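Local coordinates for virulence protein vsdE (Salmonella enterica, PDB 5LQ6) that acts as a cysteine hydrolase that Salmonella uses as a virulence effector to suppress host immune responses, at residues L83-I87 with S146-I150. The protein carries 4 engineered substitutions. Residues are numbered along the deposited sequence; the frame is centred on the assembly and turned at random.
Sequences LHYNI and SSFII
Two waters grip Ser-147 OG between strand and helix, each with its oxygen 2.7 Å from that hydroxyl. One passes the link on to His-84 ND1 and donates to Phe-148 O; the other donates to His-84 O at 2.8 Å, tying the strand to the helix backbone itself. The interface is thus a worked example of helix and strand joined through shared waters. Because OG stands anti to the backbone N of Ser-147 (chi1 178°), it faces the helix, where Ile-87 lays its CG2 branch against it at 3.5 Å.

The His-84 ring is fixed from several directions. The first water lies in the ring plane at its edge, 2.9 Å from ND1, and Ser-147 O also comes near that plane, 3.3 Å from CE1. The second water sits over one face, offset toward the rim. Across the other face lies Ile-149, whose CG1 makes a CH-pi contact 4.0 Å from the ring centroid and 28° off the normal, while its CD1 reaches His-84 CB at 3.7 Å. NE2 accepts a hydrogen bond from the backbone N-H of Tyr-214, just past strand 209-212, so both ring nitrogens are engaged.

The short axes run nearly antiparallel, at 176° and 8.8 Å apart. On the far side of the strand, Phe-148 packs on helix 129-143, placing the sheet between two helical layers. Helix 76-89 begins at Cys-76, which with His-165 and Asp-185 probably forms the catalytic triad; a helix led by the cysteine and packed on an antiparallel sheet is characteristic of papain-like clan CA cysteine hydrolases.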
loop_
_atom_site.group_PDB
_atom_site.type_symbol
_atom_site.label_atom_id
_atom_site.label_comp_id
_atom_site.label_asym_id
_atom_site.label_seq_id
_atom_site.Cartn_x
_atom_site.Cartn_y
_atom_site.Cartn_z
ATOM N N LEU A 83 -2.533 4.383 -3.020
ATOM C CA LEU A 83 -1.536 4.053 -4.025
ATOM C C LEU A 83 -1.841 2.729 -4.663
ATOM O O LEU A 83 -1.690 2.546 -5.865
ATOM C CB LEU A 83 -0.142 4.057 -3.383
ATOM C CG LEU A 83 1.022 3.787 -4.318
ATOM C CD1 LEU A 83 1.017 4.754 -5.494
ATOM C CD2 LEU A 83 2.345 3.867 -3.548
ATOM N N HIS A 84 -2.210 1.715 -3.867
ATOM C CA HIS A 84 -2.570 0.416 -4.419
ATOM C C HIS A 84 -3.707 0.475 -5.433
ATOM O O HIS A 84 -3.693 -0.179 -6.469
ATOM C CB HIS A 84 -2.884 -0.536 -3.273
ATOM C CG HIS A 84 -3.056 -1.957 -3.670
ATOM N ND1 HIS A 84 -1.997 -2.762 -4.016
ATOM C CD2 HIS A 84 -4.142 -2.754 -3.704
ATOM C CE1 HIS A 84 -2.430 -3.960 -4.323
ATOM N NE2 HIS A 84 -3.731 -3.998 -4.119
ATOM N N TYR A 85 -4.719 1.232 -5.060
ATOM C CA TYR A 85 -5.839 1.459 -5.956
ATOM C C TYR A 85 -5.412 2.129 -7.262
ATOM O O TYR A 85 -5.817 1.689 -8.336
ATOM C CB TYR A 85 -6.890 2.305 -5.248
ATOM C CG TYR A 85 -8.129 2.679 -6.043
ATOM C CD1 TYR A 85 -8.150 3.762 -6.867
ATOM C CD2 TYR A 85 -9.248 1.898 -5.930
ATOM C CE1 TYR A 85 -9.328 4.098 -7.556
ATOM C CE2 TYR A 85 -10.440 2.236 -6.595
ATOM C CZ TYR A 85 -10.424 3.333 -7.413
ATOM O OH TYR A 85 -11.601 3.687 -8.142
ATOM N N ASN A 86 -4.630 3.185 -7.165
ATOM C CA ASN A 86 -4.140 3.922 -8.349
ATOM C C ASN A 86 -3.300 2.995 -9.242
ATOM O O ASN A 86 -3.430 2.985 -10.463
ATOM C CB ASN A 86 -3.330 5.143 -7.940
ATOM C CG ASN A 86 -4.187 6.234 -7.305
ATOM O OD1 ASN A 86 -5.421 6.118 -7.316
ATOM N ND2 ASN A 86 -3.568 7.197 -6.709
ATOM N N ILE A 87 -2.423 2.187 -8.641
ATOM C CA ILE A 87 -1.651 1.275 -9.431
ATOM C C ILE A 87 -2.548 0.286 -10.162
ATOM O O ILE A 87 -2.368 0.035 -11.371
ATOM C CB ILE A 87 -0.614 0.513 -8.535
ATOM C CG1 ILE A 87 0.457 1.462 -8.084
ATOM C CG2 ILE A 87 -0.013 -0.691 -9.279
ATOM C CD1 ILE A 87 1.249 0.933 -6.901
ATOM N N SER A 146 1.695 -8.438 -9.290
ATOM C CA SER A 146 2.797 -7.483 -9.296
ATOM C C SER A 146 2.671 -6.319 -8.347
ATOM O O SER A 146 3.579 -5.503 -8.292
ATOM C CB SER A 146 3.069 -6.925 -10.673
ATOM O OG SER A 146 1.890 -6.281 -11.140
ATOM N N SER A 147 1.564 -6.176 -7.632
ATOM C CA SER A 147 1.351 -5.052 -6.746
ATOM C C SER A 147 0.731 -5.448 -5.424
ATOM O O SER A 147 -0.275 -6.199 -5.393
ATOM C CB SER A 147 0.463 -4.040 -7.451
ATOM O OG SER A 147 0.191 -2.923 -6.591
ATOM N N PHE A 148 1.315 -4.992 -4.319
ATOM C CA PHE A 148 0.956 -5.456 -2.997
ATOM C C PHE A 148 1.000 -4.332 -1.979
ATOM O O PHE A 148 1.733 -3.364 -2.154
ATOM C CB PHE A 148 1.891 -6.571 -2.528
ATOM C CG PHE A 148 2.013 -7.731 -3.494
ATOM C CD1 PHE A 148 2.906 -7.661 -4.554
ATOM C CD2 PHE A 148 1.136 -8.799 -3.376
ATOM C CE1 PHE A 148 2.967 -8.695 -5.470
ATOM C CE2 PHE A 148 1.221 -9.845 -4.308
ATOM C CZ PHE A 148 2.134 -9.735 -5.332
ATOM N N ILE A 149 0.233 -4.489 -0.908
ATOM C CA ILE A 149 0.335 -3.637 0.271
ATOM C C ILE A 149 1.029 -4.463 1.359
ATOM O O ILE A 149 0.638 -5.620 1.588
ATOM C CB ILE A 149 -1.001 -3.103 0.807
ATOM C CG1 ILE A 149 -1.773 -2.360 -0.286
ATOM C CG2 ILE A 149 -0.797 -2.204 2.006
ATOM C CD1 ILE A 149 -3.221 -1.989 0.109
ATOM N N ILE A 150 2.019 -3.866 2.009
ATOM C CA ILE A 150 2.748 -4.548 3.077
ATOM C C ILE A 150 2.345 -3.942 4.383
ATOM O O ILE A 150 2.303 -2.696 4.511
ATOM C CB ILE A 150 4.256 -4.418 2.914
ATOM C CG1 ILE A 150 4.692 -4.619 1.463
ATOM C CG2 ILE A 150 5.001 -5.319 3.891
ATOM C CD1 ILE A 150 4.401 -5.946 0.907
HETATM O O HOH W 1 0.736 -1.707 -4.207
HETATM O O HOH W 2 -2.412 -2.509 -7.289
#